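Local coordinates for protein transcriptional regulator (Methanobacterium thermoautotrophicum, PDB 3BPV) that probably binds DNA as a dimeric winged-helix repressor of the MarR family and so regulates transcription, at residues Arg20-Leu25 against Leu101-Arg106; Val32-Arg37 against Ala61-Arg66; Leu36-Glu41 against Asp47-Phe52. One frame throughout, in Å; residues are numbered along the deposited sequence.

Contact 1 of 3, residues Arg20-Leu25 against Leu101-Arg106; sequences RELGHL and LKVEER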
loop_
_atom_site.group_PDB
_atom_site.type_symbol
_atom_site.label_atom_id
_atom_site.label_comp_id
_atom_site.label_asym_id
_atom_site.label_seq_id
_atom_site.Cartn_x
_atom_site.Cartn_y
_atom_site.Cartn_z
ATOM N N ARG A 20 -0.957 -11.500 11.016
ATOM C CA ARG A 20 -1.332 -12.695 11.763
ATOM C C ARG A 20 -0.161 -13.647 11.960
ATOM O O ARG A 20 0.082 -14.126 13.070
ATOM C CB ARG A 20 -2.466 -13.429 11.041
ATOM C CG ARG A 20 -3.691 -12.574 10.775
ATOM C CD ARG A 20 -4.381 -12.132 12.058
ATOM N NE ARG A 20 -5.101 -13.225 12.703
ATOM C CZ ARG A 20 -5.893 -13.075 13.759
ATOM N NH1 ARG A 20 -6.068 -11.874 14.295
ATOM N NH2 ARG A 20 -6.517 -14.123 14.278
ATOM N N GLU A 21 0.572 -13.912 10.885
ATOM C CA GLU A 21 1.699 -14.837 10.935
ATOM C C GLU A 21 2.926 -14.284 11.647
ATOM O O GLU A 21 3.678 -15.035 12.262
ATOM C CB GLU A 21 2.077 -15.264 9.513
ATOM C CG GLU A 21 0.953 -15.960 8.762
ATOM C CD GLU A 21 0.791 -17.420 9.146
ATOM O OE1 GLU A 21 0.766 -17.733 10.355
ATOM O OE2 GLU A 21 0.678 -18.258 8.228
ATOM N N LEU A 22 3.135 -12.976 11.572
ATOM C CA LEU A 22 4.297 -12.374 12.212
ATOM C C LEU A 22 3.934 -11.457 13.368
ATOM O O LEU A 22 4.779 -10.719 13.868
ATOM C CB LEU A 22 5.127 -11.596 11.181
ATOM C CG LEU A 22 5.674 -12.425 10.016
ATOM C CD1 LEU A 22 6.305 -11.505 8.979
ATOM C CD2 LEU A 22 6.695 -13.439 10.528
ATOM N N GLY A 23 2.673 -11.516 13.792
ATOM C CA GLY A 23 2.215 -10.696 14.899
ATOM C C GLY A 23 2.972 -10.953 16.187
ATOM O O GLY A 23 3.111 -10.049 17.008
ATOM N N HIS A 24 3.468 -12.173 16.379
ATOM C CA HIS A 24 4.214 -12.474 17.595
ATOM C C HIS A 24 5.511 -11.672 17.650
ATOM O O HIS A 24 6.118 -11.525 18.711
ATOM C CB HIS A 24 4.506 -13.980 17.707
ATOM C CG HIS A 24 5.287 -14.544 16.561
ATOM N ND1 HIS A 24 4.776 -14.642 15.286
ATOM C CD2 HIS A 24 6.537 -15.063 16.507
ATOM C CE1 HIS A 24 5.676 -15.195 14.493
ATOM N NE2 HIS A 24 6.754 -15.460 15.209
ATOM N N LEU A 25 5.923 -11.136 16.503
ATOM C CA LEU A 25 7.141 -10.331 16.423
ATOM C C LEU A 25 6.764 -8.857 16.325
ATOM O O LEU A 25 7.616 -7.996 16.090
ATOM C CB LEU A 25 7.962 -10.727 15.196
ATOM C CG LEU A 25 8.466 -12.170 15.149
ATOM C CD1 LEU A 25 9.174 -12.411 13.828
ATOM C CD2 LEU A 25 9.405 -12.424 16.316
ATOM N N LEU A 101 10.450 -14.398 4.599
ATOM C CA LEU A 101 10.370 -14.953 3.255
ATOM C C LEU A 101 9.511 -16.213 3.216
ATOM O O LEU A 101 8.847 -16.477 2.220
ATOM C CB LEU A 101 11.774 -15.239 2.704
ATOM C CG LEU A 101 12.627 -13.991 2.445
ATOM C CD1 LEU A 101 13.992 -14.396 1.912
ATOM C CD2 LEU A 101 11.925 -13.081 1.447
ATOM N N LYS A 102 9.520 -16.992 4.294
ATOM C CA LYS A 102 8.707 -18.201 4.343
ATOM C C LYS A 102 7.233 -17.805 4.385
ATOM O O LYS A 102 6.386 -18.444 3.754
ATOM C CB LYS A 102 9.053 -19.043 5.574
ATOM C CG LYS A 102 8.248 -20.333 5.664
ATOM C CD LYS A 102 8.502 -21.075 6.965
ATOM C CE LYS A 102 7.642 -22.328 7.047
ATOM N NZ LYS A 102 6.194 -22.006 6.901
ATOM N N VAL A 103 6.927 -16.752 5.137
ATOM C CA VAL A 103 5.552 -16.273 5.226
ATOM C C VAL A 103 5.112 -15.744 3.857
ATOM O O VAL A 103 3.972 -15.965 3.445
ATOM C CB VAL A 103 5.427 -15.175 6.302
ATOM C CG1 VAL A 103 4.057 -14.504 6.222
ATOM C CG2 VAL A 103 5.633 -15.801 7.685
ATOM N N GLU A 104 6.015 -15.066 3.150
ATOM C CA GLU A 104 5.688 -14.552 1.819
ATOM C C GLU A 104 5.332 -15.710 0.895
ATOM O O GLU A 104 4.364 -15.641 0.138
ATOM C CB GLU A 104 6.865 -13.782 1.210
ATOM C CG GLU A 104 7.139 -12.402 1.799
ATOM C CD GLU A 104 5.968 -11.442 1.641
ATOM O OE1 GLU A 104 5.136 -11.644 0.731
ATOM O OE2 GLU A 104 5.892 -10.475 2.425
ATOM N N GLU A 105 6.124 -16.778 0.960
ATOM C CA GLU A 105 5.905 -17.962 0.136
ATOM C C GLU A 105 4.551 -18.596 0.446
ATOM O O GLU A 105 3.810 -18.975 -0.463
ATOM C CB GLU A 105 7.021 -18.982 0.382
ATOM C CG GLU A 105 6.925 -20.232 -0.477
ATOM C CD GLU A 105 8.035 -21.225 -0.178
ATOM O OE1 GLU A 105 9.222 -20.845 -0.273
ATOM O OE2 GLU A 105 7.717 -22.386 0.150
ATOM N N ARG A 106 4.235 -18.724 1.732
ATOM C CA ARG A 106 2.964 -19.307 2.143
ATOM C C ARG A 106 1.791 -18.469 1.634
ATOM O O ARG A 106 0.778 -19.009 1.183
ATOM C CB ARG A 106 2.895 -19.421 3.673
ATOM C CG ARG A 106 3.829 -20.468 4.275
ATOM C CD ARG A 106 3.750 -20.446 5.797
ATOM N NE ARG A 106 2.381 -20.644 6.271
ATOM C CZ ARG A 106 2.004 -20.543 7.541
ATOM N NH1 ARG A 106 2.893 -20.246 8.480
ATOM N NH2 ARG A 106 0.737 -20.742 7.874
#

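Contact 2 of 3, residues Val32-Arg37 against Ala61-Arg66; sequences VACLLR and ARTLRR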
loop_
_atom_site.group_PDB
_atom_site.type_symbol
_atom_site.label_atom_id
_atom_site.label_comp_id
_atom_site.label_asym_id
_atom_site.label_seq_id
_atom_site.Cartn_x
_atom_site.Cartn_y
_atom_site.Cartn_z
ATOM N N VAL A 32 7.777 -4.738 7.590
ATOM C CA VAL A 32 8.495 -5.721 6.795
ATOM C C VAL A 32 9.074 -5.064 5.545
ATOM O O VAL A 32 10.220 -5.320 5.178
ATOM C CB VAL A 32 7.570 -6.889 6.382
ATOM C CG1 VAL A 32 8.236 -7.740 5.302
ATOM C CG2 VAL A 32 7.262 -7.748 7.594
ATOM N N ALA A 33 8.294 -4.214 4.890
ATOM C CA ALA A 33 8.768 -3.548 3.683
ATOM C C ALA A 33 10.010 -2.726 3.989
ATOM O O ALA A 33 10.993 -2.789 3.248
ATOM C CB ALA A 33 7.671 -2.653 3.114
ATOM N N CYS A 34 9.971 -1.959 5.075
ATOM C CA CYS A 34 11.119 -1.142 5.459
ATOM C C CYS A 34 12.318 -2.024 5.803
ATOM O O CYS A 34 13.447 -1.751 5.390
ATOM C CB CYS A 34 10.780 -0.268 6.668
ATOM S SG CYS A 34 9.748 1.156 6.274
ATOM N N LEU A 35 12.078 -3.083 6.563
ATOM C CA LEU A 35 13.152 -3.977 6.961
ATOM C C LEU A 35 13.843 -4.588 5.744
ATOM O O LEU A 35 15.073 -4.599 5.665
ATOM C CB LEU A 35 12.604 -5.086 7.860
ATOM C CG LEU A 35 13.648 -5.988 8.518
ATOM C CD1 LEU A 35 14.536 -5.169 9.430
ATOM C CD2 LEU A 35 12.943 -7.071 9.319
ATOM N N LEU A 36 13.068 -5.088 4.788
ATOM C CA LEU A 36 13.665 -5.700 3.604
ATOM C C LEU A 36 14.419 -4.681 2.768
ATOM O O LEU A 36 15.462 -4.997 2.191
ATOM C CB LEU A 36 12.600 -6.396 2.752
ATOM C CG LEU A 36 11.919 -7.599 3.417
ATOM C CD1 LEU A 36 10.874 -8.183 2.477
ATOM C CD2 LEU A 36 12.972 -8.650 3.774
ATOM N N ARG A 37 13.905 -3.457 2.700
ATOM C CA ARG A 37 14.575 -2.420 1.924
ATOM C C ARG A 37 15.909 -2.024 2.554
ATOM O O ARG A 37 16.887 -1.794 1.843
ATOM C CB ARG A 37 13.678 -1.189 1.794
ATOM C CG ARG A 37 14.214 -0.131 0.847
ATOM C CD ARG A 37 14.100 -0.565 -0.604
ATOM N NE ARG A 37 14.675 0.433 -1.503
ATOM C CZ ARG A 37 15.975 0.692 -1.591
ATOM N NH1 ARG A 37 16.840 0.025 -0.839
ATOM N NH2 ARG A 37 16.411 1.619 -2.430
ATOM N N ALA A 61 8.271 7.481 9.863
ATOM C CA ALA A 61 8.895 7.687 11.164
ATOM C C ALA A 61 8.355 6.715 12.210
ATOM O O ALA A 61 9.122 6.125 12.970
ATOM C CB ALA A 61 8.682 9.127 11.626
ATOM N N ARG A 62 7.035 6.561 12.253
ATOM C CA ARG A 62 6.412 5.657 13.215
ATOM C C ARG A 62 6.748 4.206 12.893
ATOM O O ARG A 62 6.973 3.408 13.794
ATOM C CB ARG A 62 4.897 5.856 13.233
ATOM C CG ARG A 62 4.472 7.243 13.698
ATOM C CD ARG A 62 2.991 7.290 14.054
ATOM N NE ARG A 62 2.722 6.539 15.278
ATOM C CZ ARG A 62 2.810 7.043 16.505
ATOM N NH1 ARG A 62 3.151 8.312 16.693
ATOM N NH2 ARG A 62 2.573 6.266 17.552
ATOM N N THR A 63 6.780 3.862 11.611
ATOM C CA THR A 63 7.109 2.501 11.208
ATOM C C THR A 63 8.539 2.135 11.619
ATOM O O THR A 63 8.796 1.052 12.158
ATOM C CB THR A 63 6.958 2.349 9.684
ATOM O OG1 THR A 63 5.605 2.644 9.317
ATOM C CG2 THR A 63 7.306 0.945 9.234
ATOM N N LEU A 64 9.472 3.045 11.367
ATOM C CA LEU A 64 10.862 2.807 11.717
ATOM C C LEU A 64 11.058 2.775 13.234
ATOM O O LEU A 64 11.867 2.002 13.739
ATOM C CB LEU A 64 11.747 3.880 11.080
ATOM C CG LEU A 64 11.795 3.833 9.552
ATOM C CD1 LEU A 64 12.556 5.048 9.046
ATOM C CD2 LEU A 64 12.461 2.543 9.083
ATOM N N ARG A 65 10.311 3.599 13.963
ATOM C CA ARG A 65 10.432 3.609 15.416
ATOM C C ARG A 65 10.042 2.239 15.969
ATOM O O ARG A 65 10.689 1.717 16.876
ATOM C CB ARG A 65 9.544 4.705 16.016
ATOM C CG ARG A 65 9.765 4.933 17.504
ATOM C CD ARG A 65 8.968 6.131 18.003
ATOM N NE ARG A 65 9.345 7.360 17.310
ATOM C CZ ARG A 65 8.866 8.564 17.607
ATOM N NH1 ARG A 65 7.987 8.708 18.589
ATOM N NH2 ARG A 65 9.268 9.625 16.921
ATOM N N ARG A 66 8.987 1.649 15.416
ATOM C CA ARG A 66 8.548 0.331 15.864
ATOM C C ARG A 66 9.618 -0.723 15.580
ATOM O O ARG A 66 9.863 -1.604 16.407
ATOM C CB ARG A 66 7.230 -0.044 15.179
ATOM C CG ARG A 66 6.070 0.855 15.587
ATOM C CD ARG A 66 4.792 0.502 14.860
ATOM N NE ARG A 66 4.297 -0.826 15.211
ATOM C CZ ARG A 66 3.167 -1.347 14.739
ATOM N NH1 ARG A 66 2.416 -0.651 13.899
ATOM N NH2 ARG A 66 2.789 -2.560 15.113
#

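Contact 3 of 3, residues Leu36-Glu41 against Asp47-Phe52; sequences LRIHRE and DELATF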
loop_
_atom_site.group_PDB
_atom_site.type_symbol
_atom_site.label_atom_id
_atom_site.label_comp_id
_atom_site.label_asym_id
_atom_site.label_seq_id
_atom_site.Cartn_x
_atom_site.Cartn_y
_atom_site.Cartn_z
ATOM N N LEU A 36 13.068 -5.088 4.788
ATOM C CA LEU A 36 13.665 -5.700 3.604
ATOM C C LEU A 36 14.419 -4.681 2.768
ATOM O O LEU A 36 15.462 -4.997 2.191
ATOM C CB LEU A 36 12.600 -6.396 2.752
ATOM C CG LEU A 36 11.919 -7.599 3.417
ATOM C CD1 LEU A 36 10.874 -8.183 2.477
ATOM C CD2 LEU A 36 12.972 -8.650 3.774
ATOM N N ARG A 37 13.905 -3.457 2.700
ATOM C CA ARG A 37 14.575 -2.420 1.924
ATOM C C ARG A 37 15.909 -2.024 2.554
ATOM O O ARG A 37 16.887 -1.794 1.843
ATOM C CB ARG A 37 13.678 -1.189 1.794
ATOM C CG ARG A 37 14.214 -0.131 0.847
ATOM C CD ARG A 37 14.100 -0.565 -0.604
ATOM N NE ARG A 37 14.675 0.433 -1.503
ATOM C CZ ARG A 37 15.975 0.692 -1.591
ATOM N NH1 ARG A 37 16.840 0.025 -0.839
ATOM N NH2 ARG A 37 16.411 1.619 -2.430
ATOM N N ILE A 38 15.954 -1.938 3.879
ATOM C CA ILE A 38 17.190 -1.577 4.565
ATOM C C ILE A 38 18.171 -2.738 4.452
ATOM O O ILE A 38 19.384 -2.535 4.312
ATOM C CB ILE A 38 16.931 -1.274 6.053
ATOM C CG1 ILE A 38 15.973 -0.087 6.175
ATOM C CG2 ILE A 38 18.245 -0.957 6.763
ATOM C CD1 ILE A 38 15.409 0.095 7.562
ATOM N N HIS A 39 17.633 -3.951 4.516
ATOM C CA HIS A 39 18.413 -5.177 4.415
ATOM C C HIS A 39 19.192 -5.232 3.103
ATOM O O HIS A 39 20.362 -5.634 3.077
ATOM C CB HIS A 39 17.468 -6.386 4.523
ATOM C CG HIS A 39 18.103 -7.699 4.177
ATOM N ND1 HIS A 39 19.172 -8.219 4.875
ATOM C CD2 HIS A 39 17.799 -8.608 3.220
ATOM C CE1 HIS A 39 19.497 -9.394 4.364
ATOM N NE2 HIS A 39 18.680 -9.654 3.360
ATOM N N ARG A 40 18.552 -4.821 2.015
ATOM C CA ARG A 40 19.209 -4.855 0.717
ATOM C C ARG A 40 20.074 -3.625 0.464
ATOM O O ARG A 40 20.850 -3.599 -0.495
ATOM C CB ARG A 40 18.173 -5.011 -0.401
ATOM C CG ARG A 40 17.225 -3.839 -0.569
ATOM C CD ARG A 40 16.308 -4.066 -1.762
ATOM N NE ARG A 40 17.071 -4.303 -2.985
ATOM C CZ ARG A 40 17.881 -3.411 -3.547
ATOM N NH1 ARG A 40 18.035 -2.213 -2.999
ATOM N NH2 ARG A 40 18.543 -3.722 -4.654
ATOM N N GLU A 41 19.956 -2.613 1.319
ATOM C CA GLU A 41 20.750 -1.400 1.151
ATOM C C GLU A 41 21.228 -0.863 2.502
ATOM O O GLU A 41 20.784 0.192 2.969
ATOM C CB GLU A 41 19.925 -0.347 0.398
ATOM C CG GLU A 41 20.687 0.903 -0.004
ATOM C CD GLU A 41 19.928 1.743 -1.022
ATOM O OE1 GLU A 41 20.261 2.933 -1.183
ATOM O OE2 GLU A 41 19.008 1.206 -1.671
ATOM N N ASP A 47 15.807 9.498 5.173
ATOM C CA ASP A 47 15.117 10.333 4.202
ATOM C C ASP A 47 15.129 9.696 2.819
ATOM O O ASP A 47 14.225 9.935 2.023
ATOM C CB ASP A 47 15.709 11.754 4.153
ATOM C CG ASP A 47 17.170 11.778 3.754
ATOM O OD1 ASP A 47 18.032 11.705 4.652
ATOM O OD2 ASP A 47 17.450 11.875 2.545
ATOM N N GLU A 48 16.140 8.875 2.531
ATOM C CA GLU A 48 16.222 8.199 1.236
ATOM C C GLU A 48 15.204 7.061 1.201
ATOM O O GLU A 48 14.605 6.780 0.158
ATOM C CB GLU A 48 17.640 7.661 0.997
ATOM C CG GLU A 48 18.700 8.755 0.975
ATOM C CD GLU A 48 20.106 8.229 0.766
ATOM O OE1 GLU A 48 20.488 7.236 1.425
ATOM O OE2 GLU A 48 20.838 8.827 -0.052
ATOM N N LEU A 49 15.009 6.407 2.341
ATOM C CA LEU A 49 14.028 5.334 2.422
ATOM C C LEU A 49 12.638 5.964 2.262
ATOM O O LEU A 49 11.786 5.413 1.568
ATOM C CB LEU A 49 14.128 4.618 3.769
ATOM C CG LEU A 49 13.268 3.360 3.920
ATOM C CD1 LEU A 49 13.811 2.275 3.003
ATOM C CD2 LEU A 49 13.284 2.877 5.366
ATOM N N ALA A 50 12.425 7.114 2.898
ATOM C CA ALA A 50 11.151 7.825 2.797
ATOM C C ALA A 50 10.872 8.198 1.350
ATOM O O ALA A 50 9.760 8.031 0.856
ATOM C CB ALA A 50 11.183 9.077 3.646
ATOM N N THR A 51 11.882 8.712 0.663
ATOM C CA THR A 51 11.719 9.102 -0.728
ATOM C C THR A 51 11.412 7.884 -1.586
ATOM O O THR A 51 10.559 7.937 -2.470
ATOM C CB THR A 51 12.988 9.793 -1.259
ATOM O OG1 THR A 51 13.234 10.978 -0.493
ATOM C CG2 THR A 51 12.823 10.173 -2.727
ATOM N N PHE A 52 12.092 6.777 -1.310
ATOM C CA PHE A 52 11.887 5.548 -2.066
ATOM C C PHE A 52 10.436 5.076 -2.026
ATOM O O PHE A 52 9.877 4.686 -3.058
ATOM C CB PHE A 52 12.793 4.444 -1.526
ATOM C CG PHE A 52 12.511 3.093 -2.110
ATOM C CD1 PHE A 52 13.014 2.739 -3.356
ATOM C CD2 PHE A 52 11.728 2.176 -1.417
ATOM C CE1 PHE A 52 12.742 1.488 -3.903
ATOM C CE2 PHE A 52 11.449 0.925 -1.953
ATOM C CZ PHE A 52 11.955 0.577 -3.197
#

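Contact 1 of 3, residues Arg20-Leu25 against Leu101-Arg106
E21 and R106 reach toward each other with their side chains crossing at about a right angle. As modelled, OE2 of E21 sits over one face of the guanidinium; the carboxylate plane is turned 73° from the guanidinium plane. OE2 of E21 makes the ion pair with NH2 of R106, modelled at 2.5 Å. OE2 is too close to the guanidinium in the model, so its exact place is doubtful. The E21 chain is bent at chi2 (-80°), which carries the carboxylate to R106.

Closer to the backbone E21 makes an apolar contact: its CB lies 3.9 Å from CG1 of V103. In the MarR fold this joins the end of helix 3-21 to helix 97-111, in the helical part that pairs the two subunits. L101 and E104 pack on P2 and K4 of the second subunit. L22, the first residue past helix 3-21, runs alongside V103 in the opposite direction. L22 CD2 meets V103 CG2 at 3.8 Å. V103 also packs on F17 and I18, about one turn back in helix 3-21. With an alanine at E21 the CB stays, but R106 would probably lose this acidic mate and its guanidinium would be more able to turn. E104, the residue after V103, adds a polar tie to the same helix: its OE2 is hydrogen-bonded to NE2 of H14.

Contact 2 of 3, residues Val32-Arg37 against Ala61-Arg66
Between 32-37 and 61-66 the backbones come nearest at C34 and L64, whose CA atoms are 7.4 Å apart. Both segments belong to the winged-helix domain. Helix 57-69 follows helix 46-53 as the second helix of the helix-turn-helix, the place of the recognition helix in MarR proteins. Helix 29-40 packs behind it.

The contact is small and buried, and three side chains make it. From segment 32-37 it is C34 that makes the contact. Its side chain sets out toward 61-66. SG stands anti to the carbonyl carbon (chi1 -76°), and this turn leaves both CB and SG against the partner helix. L64 comes in with one branch: CD2 lies 4.1 Å from CB of C34 and at the same distance from its SG. The CD2 methyl thus rests against the side of the cysteine, not on its sulfur alone. L64 also packs on I38 and L49, so it touches both helix 29-40 and helix 46-53. F53 of helix 46-53 also packs on C34.

T63 turns its methyl and not its hydroxyl to the cysteine. CG2 is anti to the backbone N, while OG1 is hydrogen-bonded to the carbonyl oxygen of T59, one turn back in its own helix. That bond satisfies the buried hydroxyl and leaves an apolar face for the sulfur. T63 CG2 meets C34 SG at 3.8 Å.

Contact 3 of 3, residues Leu36-Glu41 against Asp47-Phe52
R37 lies along L49 and then over the ring of F52, joining helix 29-40 to helix 46-53. The axes of the short segments 36-40 and 47-52 pass 11.4 Å apart at an angle of 122°. Helix 46-53 is the first helix of the helix-turn-helix in this winged-helix domain.

From CB onward, every part of the R37 side chain finds a partner. CB touches CD1 of L49. CG presses on the same methyl, with R37 CG and L49 CD1 only 3.3 Å apart. A bend at chi2 (72°) then turns the chain onto the aromatic ring. CD makes a CH-pi contact, 3.7 Å from the centroid of the F52 ring. NE stands over the centre of that ring, 3.0 Å above its plane. CZ is 4.0 Å from the F52 centroid and lies over the face, as a cation-pi pair. The guanidinium does not stack flat. It stands on edge, its plane 89° from that of the ring, with the NE and NH2 edge turned to F52. Beyond it, NH1 and NH2 both hydrogen-bond to OE2 of E41, R37 NH1 at 2.6 Å and NH2 at 2.7 Å. That oxygen lies in the guanidinium plane. R40 adds a long salt bridge to it.

Beside R37, CG1 and CD1 of I38 pack on CD2 of L49, the other methyl of the leucine. L64 and L87 close over this apolar side. F52 also packs on R12 of the second subunit.

The positive charge of R37 is thus probably balanced by a ring face on one side and a carboxylate on the roughly opposite side. These two partners, with the close contacts of the aliphatic stem, are likely to hold the group against rotation.

How the contacts relate
Contact 2 is the buried one. Contacts 1 and 3 are partly buried, each combining apolar packing with a charged side chain. Contact 2 has no ion pair and relies on methyls and a sulfur. Contacts 2 and 3 share helix 29-40 and touch directly: L49 CD2 is 3.8 Å from L64 CD2, so helices 29-40, 46-53 and 57-69 form one winged-helix core. Contact 1 belongs to the helical part through which MarR proteins dimerise, though F52 of contact 3 also touches the second subunit. L22 packing on V32 links contact 1 to contact 2. Contact 1 pairs its arginine with a carboxylate across the helices, whereas across contact 3 the arginine meets a ring and keeps its carboxylate partner within its own segment.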